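PDB 6AQK: toxin protein from Yersinia entomophaga, which is the C-terminal toxin domain of RHS2 and probably acts as an ADP-ribosyltransferase, transferring ADP-ribose from NAD+ to a target molecule. Local coordinates for residues Phe33-Ala36 with Leu37-Leu40; Ile49-Asp52 with Asn53-Lys57; Arg104-Thr107 with Pro108-Asn112; Asn112-Ser115 with Trp116-Glu119; Thr186-Leu189 with Tyr190-Met193. One frame throughout, in Å; residues are numbered along the deposited sequence.

Contact 1 of 5, residues Phe33-Ala36 with Leu37-Leu40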
# COMPACT_ATOMS: atom_id res chain seq x y z
N PHE A 33 -8.19 -10.53 0.87
CA PHE A 33 -8.73 -10.73 -0.45
C PHE A 33 -7.67 -10.24 -1.52
O PHE A 33 -7.40 -10.96 -2.50
CB PHE A 33 -10.00 -9.94 -0.62
CG PHE A 33 -10.78 -10.19 -1.90
CD1 PHE A 33 -10.47 -9.52 -3.11
CD2 PHE A 33 -11.90 -10.98 -1.87
CE1 PHE A 33 -11.21 -9.76 -4.27
CE2 PHE A 33 -12.65 -11.19 -3.01
CZ PHE A 33 -12.30 -10.58 -4.22
N THR A 34 -7.08 -9.07 -1.32
CA THR A 34 -6.19 -8.55 -2.33
C THR A 34 -4.87 -9.32 -2.29
O THR A 34 -4.22 -9.48 -3.35
CB THR A 34 -6.02 -7.02 -2.30
OG1 THR A 34 -5.45 -6.56 -1.06
CG2 THR A 34 -7.35 -6.31 -2.57
N ILE A 35 -4.49 -9.79 -1.11
CA ILE A 35 -3.36 -10.71 -1.02
C ILE A 35 -3.65 -11.96 -1.82
O ILE A 35 -2.78 -12.43 -2.60
CB ILE A 35 -2.97 -10.97 0.39
CG1 ILE A 35 -2.35 -9.67 0.98
CG2 ILE A 35 -1.99 -12.13 0.48
CD1 ILE A 35 -2.12 -9.75 2.46
N ALA A 36 -4.84 -12.52 -1.65
CA ALA A 36 -5.19 -13.72 -2.47
C ALA A 36 -5.10 -13.49 -3.93
O ALA A 36 -4.59 -14.36 -4.65
CB ALA A 36 -6.51 -14.27 -2.12
N LEU A 37 -5.54 -12.32 -4.41
CA LEU A 37 -5.43 -11.96 -5.84
C LEU A 37 -3.96 -11.99 -6.29
O LEU A 37 -3.70 -12.43 -7.40
CB LEU A 37 -5.96 -10.58 -6.11
CG LEU A 37 -7.45 -10.22 -5.91
CD1 LEU A 37 -7.62 -8.70 -6.10
CD2 LEU A 37 -8.28 -10.97 -6.90
N GLN A 38 -3.05 -11.49 -5.45
CA GLN A 38 -1.61 -11.52 -5.78
C GLN A 38 -1.11 -12.94 -5.87
O GLN A 38 -0.42 -13.31 -6.85
CB GLN A 38 -0.72 -10.82 -4.74
CG GLN A 38 -1.00 -9.36 -4.50
CD GLN A 38 -0.09 -8.78 -3.42
OE1 GLN A 38 -0.54 -8.30 -2.40
NE2 GLN A 38 1.23 -8.85 -3.66
N LYS A 39 -1.44 -13.74 -4.86
CA LYS A 39 -0.90 -15.10 -4.71
C LYS A 39 -1.39 -15.99 -5.84
O LYS A 39 -0.71 -16.94 -6.23
CB LYS A 39 -1.23 -15.77 -3.35
CG LYS A 39 -0.58 -15.25 -2.06
CD LYS A 39 0.72 -14.52 -2.29
CE LYS A 39 1.29 -13.93 -1.00
NZ LYS A 39 1.64 -14.97 0.02
N LEU A 40 -2.56 -15.69 -6.39
CA LEU A 40 -3.09 -16.53 -7.41
C LEU A 40 -2.91 -15.91 -8.78
O LEU A 40 -3.53 -16.36 -9.67
CB LEU A 40 -4.57 -16.85 -7.15
CG LEU A 40 -4.78 -17.74 -5.89
CD1 LEU A 40 -6.27 -17.90 -5.55
CD2 LEU A 40 -4.15 -19.12 -6.09
O HOH W 1 -2.81 -6.80 -1.38
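Phe33 and Leu37 meet one turn apart at the C-terminal end of the alpha-helix 27-39, where Leu37 lays its branched end beside the phenylalanine ring. Leu37 CD2 comes within 4.1 Å of Phe33 CE1, approaching the ring obliquely. The ring is placed there by its first torsion, which sets CG anti to the backbone N (chi1 -172°). On another side of the helix, Lys39 CE runs beside Ile35 CG2, 4.0 Å away, before the amine leads outward. Thr34 and Gln38 are joined differently: one water bridges Thr34 OG1 (2.7 Å) and Gln38 OE1 (2.9 Å). Further out, Phe54 and Trp58 of helix 51-63 meet the Phe33 ring edge-to-face, and Val80 and Leu84 of helix 74-90 also touch it, so this face belongs to a packed helical layer. What positions all these side chains is a run of four i to i+4 backbone bonds, from Leu37 N to Phe33 O through to Leu40 N to Ala36 O; Leu40 is the first residue to leave helical geometry. The shortest of the four, Lys39 N to Ile35 O, measures 2.9 Å.

Contact 2 of 5, residues Ile49-Asp52 with Asn53-Lys57. With PT (platinum (II) ion), chain D.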
# COMPACT_ATOMS: atom_id res chain seq x y z
N ILE A 49 -12.04 -16.74 -12.02
CA ILE A 49 -12.71 -17.87 -12.73
C ILE A 49 -12.94 -19.04 -11.78
O ILE A 49 -14.05 -19.54 -11.68
CB ILE A 49 -11.91 -18.27 -14.00
CG1 ILE A 49 -11.74 -17.04 -14.92
CG2 ILE A 49 -12.57 -19.42 -14.75
CD1 ILE A 49 -13.01 -16.26 -15.25
N ASP A 50 -11.92 -19.42 -11.03
CA ASP A 50 -12.02 -20.49 -10.04
C ASP A 50 -12.33 -19.93 -8.62
O ASP A 50 -11.42 -19.88 -7.78
CB ASP A 50 -10.70 -21.31 -10.04
CG ASP A 50 -10.80 -22.62 -9.26
OD1 ASP A 50 -11.82 -22.86 -8.56
OD2 ASP A 50 -9.81 -23.41 -9.35
N MET A 51 -13.61 -19.58 -8.41
CA MET A 51 -14.21 -19.15 -7.09
C MET A 51 -13.70 -20.02 -5.93
O MET A 51 -13.26 -19.55 -4.86
CB MET A 51 -15.78 -19.25 -7.15
CG MET A 51 -16.62 -18.13 -6.48
SD MET A 51 -18.46 -18.01 -6.87
CE MET A 51 -18.28 -17.59 -8.62
N ASP A 52 -13.73 -21.32 -6.12
CA ASP A 52 -13.55 -22.23 -4.98
C ASP A 52 -12.14 -22.22 -4.52
O ASP A 52 -11.84 -22.25 -3.32
CB ASP A 52 -13.89 -23.66 -5.40
CG ASP A 52 -15.11 -23.72 -6.26
OD1 ASP A 52 -16.22 -23.55 -5.69
OD2 ASP A 52 -14.96 -23.86 -7.50
N ASN A 53 -11.23 -22.22 -5.49
CA ASN A 53 -9.84 -22.14 -5.14
C ASN A 53 -9.52 -20.76 -4.53
O ASN A 53 -8.69 -20.69 -3.64
CB ASN A 53 -8.89 -22.40 -6.34
CG ASN A 53 -7.49 -22.65 -5.85
OD1 ASN A 53 -7.32 -23.40 -4.89
ND2 ASN A 53 -6.48 -21.95 -6.43
N PHE A 54 -10.11 -19.70 -5.08
CA PHE A 54 -9.85 -18.36 -4.55
C PHE A 54 -10.27 -18.30 -3.08
O PHE A 54 -9.51 -17.87 -2.16
CB PHE A 54 -10.55 -17.30 -5.39
CG PHE A 54 -10.27 -15.91 -4.90
CD1 PHE A 54 -9.14 -15.24 -5.31
CD2 PHE A 54 -11.08 -15.34 -3.93
CE1 PHE A 54 -8.86 -13.98 -4.79
CE2 PHE A 54 -10.77 -14.10 -3.37
CZ PHE A 54 -9.69 -13.43 -3.82
N ILE A 55 -11.49 -18.74 -2.83
CA ILE A 55 -12.04 -18.68 -1.49
C ILE A 55 -11.18 -19.43 -0.52
O ILE A 55 -10.88 -18.93 0.58
CB ILE A 55 -13.52 -19.12 -1.48
CG1 ILE A 55 -14.37 -18.03 -2.14
CG2 ILE A 55 -14.02 -19.34 -0.06
CD1 ILE A 55 -15.72 -18.48 -2.69
N SER A 56 -10.72 -20.61 -0.93
CA SER A 56 -9.88 -21.43 -0.10
C SER A 56 -8.54 -20.74 0.35
O SER A 56 -8.16 -20.68 1.54
CB SER A 56 -9.63 -22.76 -0.81
OG SER A 56 -8.76 -23.51 0.00
N LYS A 57 -7.88 -20.14 -0.63
CA LYS A 57 -6.68 -19.37 -0.38
C LYS A 57 -6.97 -18.15 0.49
O LYS A 57 -6.26 -17.86 1.43
CB LYS A 57 -6.11 -18.89 -1.74
CG LYS A 57 -4.75 -18.19 -1.65
CD LYS A 57 -3.74 -19.04 -0.87
CE LYS A 57 -2.43 -19.13 -1.61
NZ LYS A 57 -1.61 -20.20 -0.98
PT PT D . -19.03 -18.85 -4.99
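Asp50 caps the start of helix 51-63 as its N-cap residue, with OD1 accepting from Asn53 N at 3.2 Å. The N-H points almost straight at the oxygen (166°) but reaches it from above the carboxylate plane. Swung to the far side from its own main-chain nitrogen (chi1 -168°), the carboxylate folds over the first turn, and OD2 rests 3.3 Å from Asn53 CB. The close-knit part of the contact is the backbone: Asp50 O takes Phe54 N, Met51 O takes Ile55 N at 2.8 Å, and Asp52 O takes Ser56 N. Phe54 carries this tight side inward, touching Ala36 and Leu37 of helix 27-39 and meeting the ring of Phe77 with the planes at about 70°. The other side is looser and largely solvent-facing, with Asp52, Asn53 and Ser56 all exposed. Met51 lies between these extremes. Its chain runs beside Ile55, CG to CD1 3.9 Å, and the sulfur beyond carries the metal. This thioether has captured a platinum(II) ion, which His74 ND1 also binds, so the metal links the beginnings of helices 51-63 and 74-90. The metal bond itself, Met51 SD to platinum, measures 2.1 Å.

Contact 3 of 5, residues Arg104-Thr107 with Pro108-Asn112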
# COMPACT_ATOMS: atom_id res chain seq x y z
N ARG A 104 4.68 6.74 3.18
CA ARG A 104 4.15 5.49 3.76
C ARG A 104 5.19 4.69 4.48
O ARG A 104 6.28 4.49 4.00
CB ARG A 104 3.56 4.62 2.62
CG ARG A 104 2.99 3.31 3.14
CD ARG A 104 2.29 2.56 2.00
NE ARG A 104 1.99 1.21 2.45
CZ ARG A 104 0.86 0.81 3.03
NH1 ARG A 104 -0.18 1.62 3.19
NH2 ARG A 104 0.76 -0.41 3.42
N GLY A 105 4.79 4.08 5.63
CA GLY A 105 5.62 3.21 6.39
C GLY A 105 5.16 1.79 6.18
O GLY A 105 3.98 1.53 6.14
N ASP A 106 6.10 0.89 5.92
CA ASP A 106 5.83 -0.56 5.81
C ASP A 106 6.88 -1.34 6.62
O ASP A 106 8.07 -0.97 6.76
CB ASP A 106 5.79 -1.07 4.33
CG ASP A 106 4.39 -0.93 3.66
OD1 ASP A 106 3.35 -1.37 4.27
OD2 ASP A 106 4.34 -0.37 2.54
N THR A 107 6.45 -2.49 7.09
CA THR A 107 7.33 -3.44 7.67
C THR A 107 8.04 -4.28 6.59
O THR A 107 7.68 -4.23 5.39
CB THR A 107 6.59 -4.44 8.60
OG1 THR A 107 5.89 -5.37 7.79
CG2 THR A 107 5.64 -3.70 9.54
N PRO A 108 9.04 -5.07 7.01
CA PRO A 108 9.78 -5.85 6.02
C PRO A 108 8.93 -6.92 5.33
O PRO A 108 9.36 -7.45 4.35
CB PRO A 108 10.93 -6.47 6.84
CG PRO A 108 11.21 -5.40 7.83
CD PRO A 108 9.85 -4.91 8.25
N VAL A 109 7.72 -7.21 5.84
CA VAL A 109 6.79 -8.17 5.16
C VAL A 109 6.61 -7.86 3.66
O VAL A 109 6.33 -8.78 2.87
CB VAL A 109 5.36 -8.16 5.79
CG1 VAL A 109 4.41 -9.11 5.06
CG2 VAL A 109 5.42 -8.59 7.22
N ILE A 110 6.68 -6.59 3.27
CA ILE A 110 6.43 -6.23 1.89
C ILE A 110 7.51 -6.69 0.91
O ILE A 110 7.28 -6.74 -0.28
CB ILE A 110 6.09 -4.69 1.70
CG1 ILE A 110 7.30 -3.81 1.92
CG2 ILE A 110 4.84 -4.29 2.54
CD1 ILE A 110 7.13 -2.43 1.36
N SER A 111 8.70 -7.03 1.41
CA SER A 111 9.73 -7.64 0.57
C SER A 111 9.18 -8.93 -0.08
O SER A 111 9.48 -9.23 -1.22
CB SER A 111 11.04 -7.84 1.38
OG SER A 111 10.80 -8.65 2.51
N ASN A 112 8.25 -9.60 0.59
CA ASN A 112 7.61 -10.79 0.01
C ASN A 112 6.72 -10.46 -1.22
O ASN A 112 6.44 -11.33 -2.00
CB ASN A 112 6.82 -11.57 1.12
CG ASN A 112 7.68 -11.88 2.40
OD1 ASN A 112 8.91 -11.88 2.33
ND2 ASN A 112 7.02 -12.11 3.56
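Thr107 joins the end of strand 101-106 to the 3-10 turn that begins at Pro108, and it meets the next three residues one after another. Pro108 follows directly; the short distance from its CD to Thr107 CB, 3.3 Å, comes with the Thr-Pro linkage. At Val109 the backbone N-H turns back to Thr107 OG1, 3.2 Å away, forming an ST turn. The hydroxyl reaches this spot because its torsion places it between the backbone N and the carbonyl carbon (chi1 76°). Ile110 N gives a weak bond to Thr107 O at 3.3 Å, and its side chain crosses Asp106 at about a right angle, CD1 lying 3.5 Å from Asp106 CB and CG2 resting against the carboxylate. Ser111 gives both N and OG to Pro108 O, the hydroxyl at 2.6 Å, and Asn112 N carries the 3-10 pattern on to Val109 O at 3.1 Å. Asp106 is held firmly on the strand. Arg104 grips it side-on, NE to OD2 at 2.8 Å and NH2 to OD1 at 2.9 Å, while Trp163 NE1 also donates to OD2. Three donors thus grip the carboxylate and fix its rotation, even with the Ile110 methyls pressed against it.

Contact 4 of 5, residues Asn112-Ser115 with Trp116-Glu119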
# COMPACT_ATOMS: atom_id res chain seq x y z
N ASN A 112 8.25 -9.60 0.59
CA ASN A 112 7.61 -10.79 0.01
C ASN A 112 6.72 -10.46 -1.22
O ASN A 112 6.44 -11.33 -2.00
CB ASN A 112 6.82 -11.57 1.12
CG ASN A 112 7.68 -11.88 2.40
OD1 ASN A 112 8.91 -11.88 2.33
ND2 ASN A 112 7.02 -12.11 3.56
N SER A 113 6.27 -9.21 -1.41
CA SER A 113 5.45 -8.81 -2.54
C SER A 113 6.23 -8.17 -3.65
O SER A 113 5.70 -8.00 -4.71
CB SER A 113 4.39 -7.77 -2.15
OG SER A 113 3.49 -8.26 -1.23
N TYR A 114 7.44 -7.72 -3.38
CA TYR A 114 8.20 -6.91 -4.34
C TYR A 114 9.60 -7.51 -4.43
O TYR A 114 10.43 -7.33 -3.53
CB TYR A 114 8.28 -5.46 -3.86
CG TYR A 114 6.93 -4.77 -3.69
CD1 TYR A 114 6.08 -4.53 -4.78
CD2 TYR A 114 6.56 -4.29 -2.45
CE1 TYR A 114 4.91 -3.85 -4.61
CE2 TYR A 114 5.35 -3.64 -2.29
CZ TYR A 114 4.52 -3.45 -3.37
OH TYR A 114 3.33 -2.76 -3.11
N SER A 115 9.83 -8.28 -5.48
CA SER A 115 11.11 -9.05 -5.61
C SER A 115 12.34 -8.14 -5.74
O SER A 115 13.45 -8.47 -5.28
CB SER A 115 11.01 -10.03 -6.79
OG SER A 115 10.87 -9.38 -8.02
N TRP A 116 12.12 -6.99 -6.37
CA TRP A 116 13.16 -5.93 -6.51
C TRP A 116 13.57 -5.35 -5.16
O TRP A 116 14.76 -5.08 -4.93
CB TRP A 116 12.72 -4.82 -7.44
CG TRP A 116 11.25 -4.34 -7.28
CD1 TRP A 116 10.15 -4.86 -7.90
CD2 TRP A 116 10.76 -3.28 -6.42
NE1 TRP A 116 8.99 -4.18 -7.49
CE2 TRP A 116 9.37 -3.21 -6.59
CE3 TRP A 116 11.37 -2.38 -5.54
CZ2 TRP A 116 8.59 -2.29 -5.90
CZ3 TRP A 116 10.61 -1.50 -4.87
CH2 TRP A 116 9.24 -1.43 -5.05
N LEU A 117 12.60 -5.26 -4.25
CA LEU A 117 12.89 -4.79 -2.92
C LEU A 117 13.64 -5.85 -2.11
O LEU A 117 14.69 -5.55 -1.50
CB LEU A 117 11.59 -4.37 -2.23
CG LEU A 117 11.72 -3.84 -0.81
CD1 LEU A 117 12.59 -2.58 -0.83
CD2 LEU A 117 10.32 -3.61 -0.21
N ALA A 118 13.17 -7.09 -2.19
CA ALA A 118 13.82 -8.22 -1.50
C ALA A 118 15.33 -8.30 -1.89
O ALA A 118 16.22 -8.41 -1.05
CB ALA A 118 13.11 -9.54 -1.84
N GLU A 119 15.57 -8.19 -3.17
CA GLU A 119 16.93 -8.21 -3.74
C GLU A 119 17.80 -7.12 -3.18
O GLU A 119 18.95 -7.38 -2.71
CB GLU A 119 16.85 -8.09 -5.26
CG GLU A 119 18.18 -7.99 -6.02
CD GLU A 119 18.83 -9.33 -6.25
OE1 GLU A 119 18.95 -9.75 -7.42
OE2 GLU A 119 19.19 -10.00 -5.25
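Tyr114 is the N-cap residue of helix 115-124, and its side chain lies alongside that of Trp116, both pointing the same way. The main acceptor is Tyr114 O. It takes Ala118 N at 3.1 Å in a nearly straight bond (167°), and a second, weak bond from Leu117 N. At the next residue, Ser115 O receives Glu119 N at 3.0 Å. The helix therefore starts on backbone carbonyls, with Tyr114 O serving two successive N-H groups. Ser113 OG has a weak bond from Gln38 NE2 of helix 27-39.

The side chains add apolar contacts to this polar frame. Tyr114 CB sits over one face of the indole, 4.0 Å from the centroid of its six-membered ring, a CH-pi contact. The phenol ring is oblique to that same ring, with the planes 41° apart and Tyr114 CD1 3.5 Å from Trp116 CZ2. Trp116 has CG between its backbone N and carbonyl carbon (chi1 43°), which folds the indole back over the tyrosine CB. Leu117 packs more simply, CB to Tyr114 CB at 3.8 Å.

Both aromatic rings rest on the five-stranded mixed sheet. The tryptophan touches Met135 and Leu137 of strand 131-140 together with Ile195 and Leu198 of strand 192-200, while the tyrosine reaches Ile139, and Leu117 turns to Ile110 in the connection from strand 101-106.

Contact 5 of 5, residues Thr186-Leu189 with Tyr190-Met193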
# COMPACT_ATOMS: atom_id res chain seq x y z
N THR A 186 -5.31 8.26 0.18
CA THR A 186 -5.40 6.91 -0.33
C THR A 186 -5.36 6.76 -1.83
O THR A 186 -5.89 7.64 -2.60
CB THR A 186 -6.74 6.33 0.21
OG1 THR A 186 -6.85 6.65 1.61
CG2 THR A 186 -6.85 4.79 0.02
N PHE A 187 -4.81 5.63 -2.28
CA PHE A 187 -4.65 5.37 -3.70
C PHE A 187 -5.39 4.13 -4.02
O PHE A 187 -5.56 3.27 -3.15
CB PHE A 187 -3.20 5.27 -4.08
CG PHE A 187 -2.48 6.58 -3.98
CD1 PHE A 187 -2.08 7.07 -2.75
CD2 PHE A 187 -2.36 7.38 -5.09
CE1 PHE A 187 -1.42 8.27 -2.66
CE2 PHE A 187 -1.69 8.59 -5.02
CZ PHE A 187 -1.25 9.05 -3.79
N PRO A 188 -5.90 4.02 -5.24
CA PRO A 188 -6.73 2.89 -5.55
C PRO A 188 -6.01 1.60 -5.88
O PRO A 188 -4.82 1.58 -6.23
CB PRO A 188 -7.55 3.41 -6.76
CG PRO A 188 -6.54 4.23 -7.46
CD PRO A 188 -5.84 4.95 -6.37
N LEU A 189 -6.73 0.49 -5.76
CA LEU A 189 -6.21 -0.79 -6.26
C LEU A 189 -5.74 -0.64 -7.73
O LEU A 189 -6.43 -0.00 -8.56
CB LEU A 189 -7.29 -1.85 -6.17
CG LEU A 189 -6.83 -3.30 -6.48
CD1 LEU A 189 -5.66 -3.73 -5.58
CD2 LEU A 189 -8.01 -4.25 -6.31
N TYR A 190 -4.57 -1.17 -8.06
CA TYR A 190 -3.94 -1.03 -9.41
C TYR A 190 -3.44 0.35 -9.75
O TYR A 190 -3.01 0.59 -10.87
CB TYR A 190 -4.77 -1.61 -10.57
CG TYR A 190 -5.50 -2.90 -10.24
CD1 TYR A 190 -4.83 -4.01 -9.74
CD2 TYR A 190 -6.86 -3.04 -10.51
CE1 TYR A 190 -5.48 -5.20 -9.43
CE2 TYR A 190 -7.54 -4.24 -10.19
CZ TYR A 190 -6.85 -5.32 -9.69
OH TYR A 190 -7.49 -6.50 -9.40
N ASN A 191 -3.35 1.24 -8.76
CA ASN A 191 -2.74 2.54 -8.95
C ASN A 191 -1.37 2.36 -9.61
O ASN A 191 -0.59 1.50 -9.19
CB ASN A 191 -2.60 3.22 -7.60
CG ASN A 191 -1.94 4.56 -7.68
OD1 ASN A 191 -2.47 5.43 -8.35
ND2 ASN A 191 -0.80 4.74 -6.99
N ARG A 192 -1.10 3.19 -10.60
CA ARG A 192 0.16 3.16 -11.31
C ARG A 192 1.19 4.01 -10.62
O ARG A 192 0.94 5.18 -10.35
CB ARG A 192 -0.03 3.64 -12.78
CG ARG A 192 -0.79 2.61 -13.61
CD ARG A 192 -1.03 2.94 -15.08
NE ARG A 192 -0.89 4.37 -15.34
CZ ARG A 192 0.08 4.96 -16.04
NH1 ARG A 192 0.05 6.27 -16.19
NH2 ARG A 192 1.08 4.28 -16.63
N MET A 193 2.35 3.43 -10.42
CA MET A 193 3.49 4.15 -9.86
C MET A 193 4.78 3.77 -10.61
O MET A 193 4.90 2.70 -11.19
CB MET A 193 3.63 3.90 -8.38
CG MET A 193 3.99 2.50 -7.95
SD MET A 193 4.28 2.32 -6.14
CE MET A 193 2.68 2.79 -5.54
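Pro188 to Asn191 make a type II beta turn, with Tyr190 at positive phi (70°) and Asn191 N bonded to Pro188 O at 2.9 Å. The two central side chains, Leu189 and Tyr190, run side by side in the same direction. Leu189 CG sits almost directly over the centre of the tyrosine ring, 3.6 Å from its centroid and only 6° off the ring normal, a clear CH-pi contact. CD2 continues along that face to 3.7 Å from Tyr190 CZ. The turn connects strand 184-187, part of a two-stranded antiparallel sheet, to strand 192-200 of the five-stranded mixed sheet. At its base Asn191 crosses Phe187 obliquely: ND2 comes within 3.6 Å of Phe187 CD2, with ring and amide planes 44° apart. Asn191 CB also lies 3.9 Å from Pro188 CD, and Met226 of strand 220-226 touches both Phe187 and Asn191. At the outer end of the turn, the Tyr190 ring meets His44, and its OH has a weak hydrogen bond with Tyr45 N.

Contacts 1 and 2 lie on consecutive helices, their centres 10 Å apart, and join at two points: Phe54 CE1 is 3.6 Å from Ala36 CB, and Asn53 ND2 is 3.7 Å from Leu40 CD2. Contacts 3 and 4 share Asn112 and have centres 9 Å apart; Ile110 CG1 meets Leu117 CD2 at 3.7 Å, packing the segment after strand 101-106 against helix 115-124. Contact 1 also reaches contact 5, where Leu37 CD1 lies 4.0 Å from Tyr190 OH. Contacts 3 and 5 reach the same mixed sheet without touching. Platinum is bound directly in contact 2, while the Trp116 side chain of contact 4 lies about 5 Å from a platinum ion.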